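2-dehydropantoate 2-reductase (Geobacter metallireducens, PDB 3HN2) probably catalyses the NADPH-dependent reduction of ketopantoate (2-dehydropantoate) to pantoic acid, a step in pantothenate biosynthesis. Local coordinates at residues Ser83-Leu88 / Glu109-Thr114; Ala164-Arg167 / Asp172-Thr175; Ala182-Leu187 / Gln231-Phe236; Leu206-Asp211 / Glu247-Met252. All coordinates share one frame; numbering follows the deposited sequence.

Contact 1: Ser83-Leu88 / Glu109-Thr114; sequences SRYEEL and EEALAT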
loop_
_atom_site.group_PDB
_atom_site.type_symbol
_atom_site.label_atom_id
_atom_site.label_comp_id
_atom_site.label_asym_id
_atom_site.label_seq_id
_atom_site.Cartn_x
_atom_site.Cartn_y
_atom_site.Cartn_z
ATOM N N SER A 83 -22.144 23.480 -8.367
ATOM C CA SER A 83 -23.165 24.502 -8.629
ATOM C C SER A 83 -24.374 23.889 -9.329
ATOM O O SER A 83 -25.483 24.420 -9.253
ATOM C CB SER A 83 -22.591 25.630 -9.487
ATOM O OG SER A 83 -21.937 25.113 -10.635
ATOM N N ARG A 84 -24.146 22.757 -9.991
ATOM C CA ARG A 84 -25.184 22.036 -10.715
ATOM C C ARG A 84 -25.951 21.051 -9.833
ATOM O O ARG A 84 -26.714 20.233 -10.349
ATOM C CB ARG A 84 -24.569 21.288 -11.901
ATOM C CG ARG A 84 -24.113 22.166 -13.045
ATOM C CD ARG A 84 -23.409 21.331 -14.092
ATOM N NE ARG A 84 -23.739 21.770 -15.445
ATOM C CZ ARG A 84 -24.629 21.175 -16.235
ATOM N NH1 ARG A 84 -25.292 20.101 -15.820
ATOM N NH2 ARG A 84 -24.854 21.656 -17.451
ATOM N N TYR A 85 -25.743 21.130 -8.516
ATOM C CA TYR A 85 -26.419 20.261 -7.545
ATOM C C TYR A 85 -27.940 20.285 -7.665
ATOM O O TYR A 85 -28.578 19.232 -7.703
ATOM C CB TYR A 85 -26.050 20.651 -6.113
ATOM C CG TYR A 85 -24.873 19.925 -5.495
ATOM C CD1 TYR A 85 -24.235 20.449 -4.371
ATOM C CD2 TYR A 85 -24.401 18.722 -6.018
ATOM C CE1 TYR A 85 -23.162 19.802 -3.786
ATOM C CE2 TYR A 85 -23.322 18.066 -5.437
ATOM C CZ TYR A 85 -22.713 18.610 -4.317
ATOM O OH TYR A 85 -21.648 17.976 -3.732
ATOM N N GLU A 86 -28.499 21.491 -7.733
ATOM C CA GLU A 86 -29.947 21.706 -7.736
ATOM C C GLU A 86 -30.636 21.107 -8.960
ATOM O O GLU A 86 -31.594 20.351 -8.811
ATOM C CB GLU A 86 -30.272 23.200 -7.577
ATOM C CG GLU A 86 -31.760 23.542 -7.465
ATOM C CD GLU A 86 -32.303 24.218 -8.716
ATOM O OE1 GLU A 86 -33.160 23.615 -9.396
ATOM O OE2 GLU A 86 -31.867 25.351 -9.023
ATOM N N GLU A 87 -30.131 21.411 -10.157
ATOM C CA GLU A 87 -30.734 20.893 -11.394
ATOM C C GLU A 87 -30.649 19.367 -11.532
ATOM O O GLU A 87 -31.590 18.732 -12.016
ATOM C CB GLU A 87 -30.171 21.591 -12.646
ATOM C CG GLU A 87 -28.660 21.478 -12.852
ATOM C CD GLU A 87 -28.256 21.457 -14.322
ATOM O OE1 GLU A 87 -27.290 22.165 -14.681
ATOM O OE2 GLU A 87 -28.894 20.733 -15.121
ATOM N N LEU A 88 -29.540 18.790 -11.071
ATOM C CA LEU A 88 -29.262 17.367 -11.269
ATOM C C LEU A 88 -29.913 16.432 -10.249
ATOM O O LEU A 88 -30.178 15.274 -10.561
ATOM C CB LEU A 88 -27.749 17.115 -11.303
ATOM C CG LEU A 88 -26.926 17.658 -12.474
ATOM C CD1 LEU A 88 -25.455 17.571 -12.137
ATOM C CD2 LEU A 88 -27.223 16.914 -13.769
ATOM N N GLU A 109 -20.981 17.474 1.865
ATOM C CA GLU A 109 -22.049 17.063 2.772
ATOM C C GLU A 109 -22.944 18.237 3.156
ATOM O O GLU A 109 -24.163 18.116 3.153
ATOM C CB GLU A 109 -21.485 16.409 4.034
ATOM C CG GLU A 109 -21.053 14.960 3.856
ATOM C CD GLU A 109 -19.579 14.799 3.420
ATOM O OE1 GLU A 109 -18.819 15.792 3.340
ATOM O OE2 GLU A 109 -19.176 13.652 3.162
ATOM N N GLU A 110 -22.310 19.368 3.444
ATOM C CA GLU A 110 -22.971 20.560 3.962
ATOM C C GLU A 110 -23.758 21.315 2.892
ATOM O O GLU A 110 -24.811 21.884 3.186
ATOM C CB GLU A 110 -21.939 21.493 4.612
ATOM C CG GLU A 110 -21.225 20.915 5.843
ATOM C CD GLU A 110 -19.932 20.143 5.522
ATOM O OE1 GLU A 110 -19.037 20.096 6.395
ATOM O OE2 GLU A 110 -19.803 19.581 4.413
ATOM N N ALA A 111 -23.235 21.319 1.663
ATOM C CA ALA A 111 -23.880 21.988 0.533
ATOM C C ALA A 111 -25.217 21.333 0.231
ATOM O O ALA A 111 -26.246 22.010 0.171
ATOM C CB ALA A 111 -22.988 21.951 -0.695
ATOM N N LEU A 112 -25.180 20.011 0.076
ATOM C CA LEU A 112 -26.352 19.177 -0.162
ATOM C C LEU A 112 -27.332 19.207 1.003
ATOM O O LEU A 112 -28.539 19.059 0.800
ATOM C CB LEU A 112 -25.918 17.730 -0.412
ATOM C CG LEU A 112 -25.078 17.387 -1.642
ATOM C CD1 LEU A 112 -24.384 16.040 -1.450
ATOM C CD2 LEU A 112 -25.927 17.381 -2.905
ATOM N N ALA A 113 -26.808 19.385 2.216
ATOM C CA ALA A 113 -27.631 19.502 3.422
ATOM C C ALA A 113 -28.409 20.814 3.450
ATOM O O ALA A 113 -29.578 20.831 3.825
ATOM C CB ALA A 113 -26.780 19.363 4.668
ATOM N N THR A 114 -27.744 21.899 3.047
ATOM C CA THR A 114 -28.366 23.213 2.885
ATOM C C THR A 114 -29.398 23.170 1.759
ATOM O O THR A 114 -30.473 23.768 1.861
ATOM C CB THR A 114 -27.309 24.289 2.550
ATOM O OG1 THR A 114 -26.211 24.182 3.461
ATOM C CG2 THR A 114 -27.897 25.689 2.646
#
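Two neighbouring helical crossovers of the Rossmann-type nucleotide-binding fold meet where Tyr85, in the first turn of helix 85-89, reaches Ala111 and Leu112 on helix 108-115. The tyrosine ring is the flat surface of this small apolar junction. Leu112 sets one methyl squarely on it: CD2 lies 3.5 Å from the centroid of the Tyr85 ring and only 2° off the ring normal, a CH-pi contact over the middle of the face. The leucine is turned so that CG is anti to its own carbonyl carbon (chi1 -65°), which carries the branch across to the tyrosine, and the two side chains cross at about a right angle. The branch point follows the methyl, Leu112 CG coming to 3.8 Å from Tyr85 CZ. Ala111 approaches differently, its CB lying at the ring edge, near the plane, 3.8 Å from Tyr85 CE1. The far end of the ring is tethered by a hydrogen bond between Tyr85 OH and Gln103 OE1. With an alanine here in place of the tyrosine, Leu112 CD2 is likely to lose the face on which it rests and Gln103 OE1 its hydroxyl mate. Beyond the ring, Tyr85 also touches Asn108 and Leu115 of helix 108-115, while Leu112 packs on Thr101 of strand 98-101 and Ile121 of strand 121-129, two strands of the large sheet beneath.

Contact 2: Ala164-Arg167 / Asp172-Thr175; sequences AMFR and DCRT
Cys173 meets two flat groups of helix 157-168: its sulfur stands obliquely to the Phe166 ring, which leads on away from the strand, and its carbonyl oxygen lies at the edge of the Arg167 guanidinium. Cys173 SG is 4.9 Å from the centroid of the Phe166 ring and 53° off its normal, a sulfur-aromatic contact made neither squarely over the face nor in the plane. On the guanidinium side, Arg167 NH2 donates to Cys173 O over 2.8 Å, from nearly along the C=O axis. That oxygen is tilted 22° from the guanidinium plane, and the N-H...O angle of 134° makes the bond distinctly bent. A bend at chi3 folds the arginine back over the strand, its CG passing 4.0 Å from Cys173 CB. Closer to the backbones, Phe166 CB and Cys173 CB touch at 3.7 Å. Arg174 NH2 lies 4.3 Å from Arg167 NH2, a proximity of like charges that is probably mildly unfavourable. Phe166 continues onto Ile146 and Leu148 of strand 142-150, and Cys173 also packs on Leu148. Helix 157-168 is thus pinned to the outermost strand of the large sheet, closing the beta-alpha-beta unit of strand 142-150, helix 157-168 and strand 173-175.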
loop_
_atom_site.group_PDB
_atom_site.type_symbol
_atom_site.label_atom_id
_atom_site.label_comp_id
_atom_site.label_asym_id
_atom_site.label_seq_id
_atom_site.Cartn_x
_atom_site.Cartn_y
_atom_site.Cartn_z
ATOM N N ALA A 164 -24.416 -2.763 4.717
ATOM C CA ALA A 164 -24.770 -4.129 4.331
ATOM C C ALA A 164 -24.939 -4.239 2.821
ATOM O O ALA A 164 -24.423 -5.172 2.201
ATOM C CB ALA A 164 -26.039 -4.576 5.043
ATOM N N MET A 165 -25.644 -3.263 2.247
ATOM C CA MET A 165 -25.894 -3.183 0.808
ATOM C C MET A 165 -24.598 -3.162 -0.016
ATOM O O MET A 165 -24.504 -3.848 -1.035
ATOM C CB MET A 165 -26.758 -1.954 0.490
ATOM C CG MET A 165 -27.160 -1.822 -0.966
ATOM S SD MET A 165 -27.397 -0.104 -1.430
ATOM C CE MET A 165 -29.124 0.121 -0.985
ATOM N N PHE A 166 -23.612 -2.385 0.432
ATOM C CA PHE A 166 -22.295 -2.364 -0.223
ATOM C C PHE A 166 -21.509 -3.660 -0.055
ATOM O O PHE A 166 -20.926 -4.145 -1.016
ATOM C CB PHE A 166 -21.445 -1.187 0.248
ATOM C CG PHE A 166 -21.755 0.104 -0.449
ATOM C CD1 PHE A 166 -21.395 0.294 -1.779
ATOM C CD2 PHE A 166 -22.391 1.136 0.229
ATOM C CE1 PHE A 166 -21.674 1.489 -2.428
ATOM C CE2 PHE A 166 -22.671 2.334 -0.410
ATOM C CZ PHE A 166 -22.309 2.513 -1.741
ATOM N N ARG A 167 -21.503 -4.207 1.163
ATOM C CA ARG A 167 -20.801 -5.464 1.471
ATOM C C ARG A 167 -21.354 -6.660 0.700
ATOM O O ARG A 167 -20.597 -7.548 0.304
ATOM C CB ARG A 167 -20.805 -5.750 2.975
ATOM C CG ARG A 167 -19.834 -4.886 3.784
ATOM C CD ARG A 167 -19.702 -5.367 5.232
ATOM N NE ARG A 167 -20.956 -5.245 5.982
ATOM C CZ ARG A 167 -21.226 -4.295 6.877
ATOM N NH1 ARG A 167 -22.402 -4.282 7.494
ATOM N NH2 ARG A 167 -20.332 -3.357 7.163
ATOM N N ASP A 172 -15.781 -3.610 0.396
ATOM C CA ASP A 172 -15.368 -3.627 1.797
ATOM C C ASP A 172 -15.830 -2.332 2.461
ATOM O O ASP A 172 -15.233 -1.276 2.277
ATOM C CB ASP A 172 -13.849 -3.802 1.901
ATOM C CG ASP A 172 -13.377 -3.987 3.328
ATOM O OD1 ASP A 172 -12.628 -3.118 3.816
ATOM O OD2 ASP A 172 -13.747 -4.999 3.963
ATOM N N CYS A 173 -16.919 -2.408 3.215
ATOM C CA CYS A 173 -17.598 -1.193 3.662
ATOM C C CYS A 173 -17.724 -1.089 5.175
ATOM O O CYS A 173 -18.328 -1.945 5.819
ATOM C CB CYS A 173 -18.963 -1.087 3.000
ATOM S SG CYS A 173 -19.732 0.522 3.186
ATOM N N ARG A 174 -17.147 -0.027 5.728
ATOM C CA ARG A 174 -17.103 0.189 7.173
ATOM C C ARG A 174 -18.108 1.283 7.583
ATOM O O ARG A 174 -18.809 1.837 6.738
ATOM C CB ARG A 174 -15.655 0.522 7.593
ATOM C CG ARG A 174 -15.296 0.302 9.071
ATOM C CD ARG A 174 -15.748 -1.057 9.603
ATOM N NE ARG A 174 -16.258 -0.956 10.971
ATOM C CZ ARG A 174 -17.549 -1.001 11.307
ATOM N NH1 ARG A 174 -17.905 -0.893 12.582
ATOM N NH2 ARG A 174 -18.486 -1.160 10.378
ATOM N N THR A 175 -18.187 1.576 8.875
ATOM C CA THR A 175 -19.095 2.585 9.405
ATOM C C THR A 175 -18.430 3.308 10.574
ATOM O O THR A 175 -17.762 2.679 11.400
ATOM C CB THR A 175 -20.453 1.938 9.799
ATOM O OG1 THR A 175 -21.313 1.938 8.655
ATOM C CG2 THR A 175 -21.144 2.664 10.951
#

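Contact 3: Ala182-Leu187 / Gln231-Phe236; sequences ARWEKL and QGLATF
Gln231 NE2, which lies against Trp184, is gripped from outside the contact: it hydrogen-bonds Gly227 O and, weakly, Tyr281 O. Those carbonyls position the amide beside the indole, with NE2 of Gln231 3.9 Å from CZ2 of Trp184. The glutamine touches the same ring system a second time through its aliphatic part, CG coming 3.9 Å from Trp184 NE1. A bend at chi2 (65°) swings the amide round to the indole that CG already touches. The amide plane and the ring plane are only 13° apart, although the approach is oblique and the side chains as a whole cross at about a right angle. Leu233 adds a looser apolar touch, its CD1 4.4 Å from Trp184 CD1, at the pyrrole end of the indole. Within the helix, Leu187 CD2 sits 4.1 Å above one face of the Trp184 ring, offset toward its rim, so a residue one turn further along the helix limits how that ring can lie. The indole is buried, and Trp184, with CG anti to its carbonyl carbon (chi1 -84°), projects from helix 179-200 toward the loop that follows helix 211-229. Around the same indole stand Val224 and Ala228 of helix 211-229 and Pro278 and Tyr281 of helix 271-284, which places this junction of helix and loop among three helices of the C-terminal part.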
loop_
_atom_site.group_PDB
_atom_site.type_symbol
_atom_site.label_atom_id
_atom_site.label_comp_id
_atom_site.label_asym_id
_atom_site.label_seq_id
_atom_site.Cartn_x
_atom_site.Cartn_y
_atom_site.Cartn_z
ATOM N N ALA A 182 -13.101 11.376 9.600
ATOM C CA ALA A 182 -12.737 10.515 8.476
ATOM C C ALA A 182 -12.442 11.262 7.167
ATOM O O ALA A 182 -11.561 10.847 6.405
ATOM C CB ALA A 182 -13.821 9.473 8.263
ATOM N N ARG A 183 -13.189 12.341 6.911
ATOM C CA ARG A 183 -12.944 13.245 5.779
ATOM C C ARG A 183 -11.567 13.887 5.921
ATOM O O ARG A 183 -10.772 13.899 4.974
ATOM C CB ARG A 183 -14.023 14.342 5.713
ATOM C CG ARG A 183 -15.403 13.873 5.236
ATOM C CD ARG A 183 -15.623 14.152 3.749
ATOM N NE ARG A 183 -16.406 13.086 3.130
ATOM C CZ ARG A 183 -16.475 12.855 1.821
ATOM N NH1 ARG A 183 -17.218 11.853 1.368
ATOM N NH2 ARG A 183 -15.806 13.616 0.965
ATOM N N TRP A 184 -11.292 14.398 7.121
ATOM C CA TRP A 184 -10.006 14.996 7.448
ATOM C C TRP A 184 -8.870 13.976 7.439
ATOM O O TRP A 184 -7.732 14.313 7.108
ATOM C CB TRP A 184 -10.076 15.681 8.809
ATOM C CG TRP A 184 -10.628 17.067 8.752
ATOM C CD1 TRP A 184 -11.895 17.461 9.084
ATOM C CD2 TRP A 184 -9.934 18.252 8.340
ATOM N NE1 TRP A 184 -12.030 18.817 8.906
ATOM C CE2 TRP A 184 -10.845 19.327 8.445
ATOM C CE3 TRP A 184 -8.636 18.508 7.880
ATOM C CZ2 TRP A 184 -10.496 20.642 8.116
ATOM C CZ3 TRP A 184 -8.287 19.820 7.555
ATOM C CH2 TRP A 184 -9.216 20.868 7.676
ATOM N N GLU A 185 -9.191 12.737 7.806
ATOM C CA GLU A 185 -8.242 11.632 7.766
ATOM C C GLU A 185 -7.762 11.379 6.339
ATOM O O GLU A 185 -6.578 11.139 6.122
ATOM C CB GLU A 185 -8.867 10.360 8.349
ATOM C CG GLU A 185 -9.125 10.382 9.861
ATOM C CD GLU A 185 -9.580 9.030 10.405
ATOM O OE1 GLU A 185 -10.266 8.277 9.674
ATOM O OE2 GLU A 185 -9.254 8.717 11.571
ATOM N N LYS A 186 -8.681 11.455 5.375
ATOM C CA LYS A 186 -8.342 11.258 3.965
ATOM C C LYS A 186 -7.648 12.477 3.370
ATOM O O LYS A 186 -6.886 12.352 2.412
ATOM C CB LYS A 186 -9.579 10.911 3.134
ATOM C CG LYS A 186 -9.246 10.043 1.931
ATOM C CD LYS A 186 -10.189 10.280 0.769
ATOM C CE LYS A 186 -9.654 9.620 -0.491
ATOM N NZ LYS A 186 -10.606 9.709 -1.631
ATOM N N LEU A 187 -7.924 13.651 3.942
ATOM C CA LEU A 187 -7.260 14.901 3.559
ATOM C C LEU A 187 -5.772 14.888 3.897
ATOM O O LEU A 187 -4.978 15.529 3.214
ATOM C CB LEU A 187 -7.948 16.109 4.217
ATOM C CG LEU A 187 -8.822 17.066 3.389
ATOM C CD1 LEU A 187 -9.228 16.522 2.012
ATOM C CD2 LEU A 187 -10.066 17.523 4.180
ATOM N N GLN A 231 -11.222 21.448 14.858
ATOM C CA GLN A 231 -12.447 21.534 14.054
ATOM C C GLN A 231 -13.691 20.973 14.764
ATOM O O GLN A 231 -14.742 20.775 14.141
ATOM C CB GLN A 231 -12.243 20.839 12.703
ATOM C CG GLN A 231 -12.915 21.538 11.532
ATOM C CD GLN A 231 -12.332 22.910 11.263
ATOM O OE1 GLN A 231 -13.062 23.893 11.155
ATOM N NE2 GLN A 231 -11.010 22.984 11.160
ATOM N N GLY A 232 -13.569 20.729 16.066
ATOM C CA GLY A 232 -14.673 20.195 16.858
ATOM C C GLY A 232 -14.881 18.709 16.640
ATOM O O GLY A 232 -16.016 18.224 16.623
ATOM N N LEU A 233 -13.776 17.989 16.476
ATOM C CA LEU A 233 -13.809 16.547 16.292
ATOM C C LEU A 233 -14.038 15.861 17.629
ATOM O O LEU A 233 -13.539 16.321 18.660
ATOM C CB LEU A 233 -12.501 16.061 15.665
ATOM C CG LEU A 233 -12.400 15.862 14.146
ATOM C CD1 LEU A 233 -13.107 16.950 13.332
ATOM C CD2 LEU A 233 -10.932 15.734 13.728
ATOM N N ALA A 234 -14.800 14.766 17.601
ATOM C CA ALA A 234 -15.099 13.974 18.794
ATOM C C ALA A 234 -13.839 13.324 19.375
ATOM O O ALA A 234 -13.680 13.242 20.594
ATOM C CB ALA A 234 -16.151 12.920 18.482
ATOM N N THR A 235 -12.948 12.876 18.493
ATOM C CA THR A 235 -11.680 12.274 18.903
ATOM C C THR A 235 -10.502 12.833 18.084
ATOM O O THR A 235 -10.565 12.908 16.853
ATOM C CB THR A 235 -11.739 10.713 18.889
ATOM O OG1 THR A 235 -10.421 10.173 19.028
ATOM C CG2 THR A 235 -12.373 10.180 17.603
ATOM N N PHE A 236 -9.444 13.231 18.787
ATOM C CA PHE A 236 -8.283 13.901 18.188
ATOM C C PHE A 236 -7.462 12.998 17.280
ATOM O O PHE A 236 -7.129 11.872 17.653
ATOM C CB PHE A 236 -7.376 14.476 19.280
ATOM C CG PHE A 236 -7.686 15.900 19.644
ATOM C CD1 PHE A 236 -6.738 16.898 19.447
ATOM C CD2 PHE A 236 -8.923 16.249 20.181
ATOM C CE1 PHE A 236 -7.014 18.222 19.780
ATOM C CE2 PHE A 236 -9.211 17.571 20.513
ATOM C CZ PHE A 236 -8.254 18.559 20.312
#

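Contact 4: Leu206-Asp211 / Glu247-Met252; sequences LILARD and EFTDAM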
loop_
_atom_site.group_PDB
_atom_site.type_symbol
_atom_site.label_atom_id
_atom_site.label_comp_id
_atom_site.label_asym_id
_atom_site.label_seq_id
_atom_site.Cartn_x
_atom_site.Cartn_y
_atom_site.Cartn_z
ATOM N N LEU A 206 8.365 8.783 -6.538
ATOM C CA LEU A 206 9.404 9.788 -6.695
ATOM C C LEU A 206 9.366 10.831 -5.583
ATOM O O LEU A 206 10.407 11.117 -4.981
ATOM C CB LEU A 206 9.299 10.451 -8.071
ATOM C CG LEU A 206 9.507 9.551 -9.297
ATOM C CD1 LEU A 206 9.469 10.376 -10.573
ATOM C CD2 LEU A 206 10.813 8.769 -9.206
ATOM N N ILE A 207 8.171 11.379 -5.310
ATOM C CA ILE A 207 7.926 12.302 -4.183
ATOM C C ILE A 207 8.443 11.693 -2.880
ATOM O O ILE A 207 9.078 12.375 -2.078
ATOM C CB ILE A 207 6.402 12.678 -4.036
ATOM C CG1 ILE A 207 6.007 13.798 -5.002
ATOM C CG2 ILE A 207 6.063 13.161 -2.609
ATOM C CD1 ILE A 207 5.569 13.333 -6.374
ATOM N N LEU A 208 8.188 10.399 -2.702
ATOM C CA LEU A 208 8.658 9.632 -1.548
ATOM C C LEU A 208 10.138 9.225 -1.572
ATOM O O LEU A 208 10.644 8.742 -0.565
ATOM C CB LEU A 208 7.797 8.372 -1.388
ATOM C CG LEU A 208 6.590 8.372 -0.437
ATOM C CD1 LEU A 208 6.337 9.724 0.238
ATOM C CD2 LEU A 208 5.343 7.879 -1.153
ATOM N N ALA A 209 10.827 9.394 -2.701
ATOM C CA ALA A 209 12.210 8.882 -2.818
ATOM C C ALA A 209 13.254 9.785 -2.171
ATOM O O ALA A 209 14.172 9.294 -1.520
ATOM C CB ALA A 209 12.581 8.587 -4.268
ATOM N N ARG A 210 13.108 11.099 -2.354
ATOM C CA ARG A 210 14.014 12.079 -1.756
ATOM C C ARG A 210 13.706 12.343 -0.290
ATOM O O ARG A 210 12.560 12.616 0.075
ATOM C CB ARG A 210 13.990 13.394 -2.537
ATOM C CG ARG A 210 15.074 13.487 -3.583
ATOM C CD ARG A 210 15.114 14.854 -4.247
ATOM N NE ARG A 210 16.095 14.877 -5.328
ATOM C CZ ARG A 210 15.847 14.521 -6.587
ATOM N NH1 ARG A 210 16.819 14.573 -7.490
ATOM N NH2 ARG A 210 14.635 14.116 -6.950
ATOM N N ASP A 211 14.756 12.266 0.528
ATOM C CA ASP A 211 14.717 12.497 1.976
ATOM C C ASP A 211 14.019 13.788 2.410
ATOM O O ASP A 211 13.153 13.757 3.292
ATOM C CB ASP A 211 16.141 12.472 2.539
ATOM C CG ASP A 211 17.170 13.031 1.560
ATOM O OD1 ASP A 211 18.146 12.310 1.247
ATOM O OD2 ASP A 211 16.997 14.180 1.090
ATOM N N GLU A 247 4.156 5.307 5.225
ATOM C CA GLU A 247 4.399 3.885 4.951
ATOM C C GLU A 247 3.331 3.262 4.050
ATOM O O GLU A 247 3.632 2.359 3.276
ATOM C CB GLU A 247 4.499 3.089 6.256
ATOM C CG GLU A 247 5.769 3.343 7.071
ATOM C CD GLU A 247 5.779 2.594 8.401
ATOM O OE1 GLU A 247 6.656 2.884 9.244
ATOM O OE2 GLU A 247 4.912 1.716 8.609
ATOM N N PHE A 248 2.092 3.744 4.168
ATOM C CA PHE A 248 0.958 3.257 3.369
ATOM C C PHE A 248 1.145 3.553 1.887
ATOM O O PHE A 248 0.936 2.678 1.049
ATOM C CB PHE A 248 -0.352 3.872 3.887
ATOM C CG PHE A 248 -1.551 3.636 3.006
ATOM C CD1 PHE A 248 -2.230 2.422 3.042
ATOM C CD2 PHE A 248 -2.028 4.647 2.174
ATOM C CE1 PHE A 248 -3.344 2.207 2.241
ATOM C CE2 PHE A 248 -3.140 4.442 1.367
ATOM C CZ PHE A 248 -3.804 3.220 1.404
ATOM N N THR A 249 1.554 4.785 1.579
ATOM C CA THR A 249 1.744 5.242 0.199
ATOM C C THR A 249 2.970 4.572 -0.438
ATOM O O THR A 249 3.075 4.488 -1.658
ATOM C CB THR A 249 1.858 6.796 0.127
ATOM O OG1 THR A 249 1.090 7.381 1.180
ATOM C CG2 THR A 249 1.320 7.344 -1.180
ATOM N N ASP A 250 3.868 4.066 0.406
ATOM C CA ASP A 250 5.093 3.393 -0.021
ATOM C C ASP A 250 4.837 1.982 -0.578
ATOM O O ASP A 250 5.734 1.364 -1.160
ATOM C CB ASP A 250 6.066 3.319 1.160
ATOM C CG ASP A 250 7.504 3.613 0.763
ATOM O OD1 ASP A 250 8.260 4.111 1.625
ATOM O OD2 ASP A 250 7.883 3.355 -0.403
ATOM N N ALA A 251 3.617 1.479 -0.394
ATOM C CA ALA A 251 3.209 0.167 -0.903
ATOM C C ALA A 251 2.418 0.282 -2.208
ATOM O O ALA A 251 1.815 -0.691 -2.671
ATOM C CB ALA A 251 2.379 -0.563 0.148
ATOM N N MET A 252 2.426 1.476 -2.795
ATOM C CA MET A 252 1.589 1.777 -3.946
ATOM C C MET A 252 2.382 1.784 -5.227
ATOM O O MET A 252 1.804 1.927 -6.305
ATOM C CB MET A 252 0.922 3.138 -3.774
ATOM C CG MET A 252 -0.299 3.142 -2.888
ATOM S SD MET A 252 -0.815 4.843 -2.671
ATOM C CE MET A 252 -2.603 4.689 -2.561
#
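Leu208 presses a single methyl, CD2, against Thr249, and almost the whole contact hangs on how these two side chains are turned. The leucine has unusual torsions: chi1 is -95° and chi2 is 3°, which nearly eclipses CD1 with CA while sending CD2 forward to the threonine. If the model is right at this resolution, the conformation carries some strain. CD2 of Leu208 comes 3.9 Å from CB of Thr249 and 4.1 Å from its CG2, the two side chains crossing at about a right angle. Thr249 divides its branches by character. Its OG1 is anti to the carbonyl carbon, beside the backbone N (chi1 -30°), and hydrogen-bonds both Met245 O and Trp189 NE1; these two partners probably hold chi1, and with it the place of CG2, while CB faces the leucine from the backbone itself. The next backbone nitrogen, Asp250 N, lies 4.4 Å from Leu208 CD2, so the leucine also meets the start of the type I turn from Thr249 to Met252. Phe193 of helix 179-200 touches Leu208 and Thr249 alike. Arg214 gives a polar link alongside, hydrogen-bonding Leu208 O and making a weak, long ion pair with Asp250. Phe248 packs on Glu247 of the second subunit and Ala251 on Phe248 of that subunit. Beside this dimer interface, the buried apolar touch joins segments 206-211 and 247-252 within the all-helical C-terminal domain.

From the N terminus, contact 1 comes first: it closes a loop of 20 residues holding strand 98-101 and ties together two helices of the Rossmann-type part. Contact 2 follows in series, a tight turn-back of four residues at the last strand of the same sheet. Helix 179-200 then opens contact 3, which closes a span of 43 residues, mostly helix. Contact 4, closing 35 residues, opens before contact 3 has closed, so the two cross, interlocking the helices of the C-terminal part. Contacts 1 and 4 lie on opposite sides of the chain's centre, their centres 36 Å apart. Between contacts 1 and 3 a salt bridge, Glu109 OE2 to Arg183 NE at 2.8 Å, joins the two parts directly.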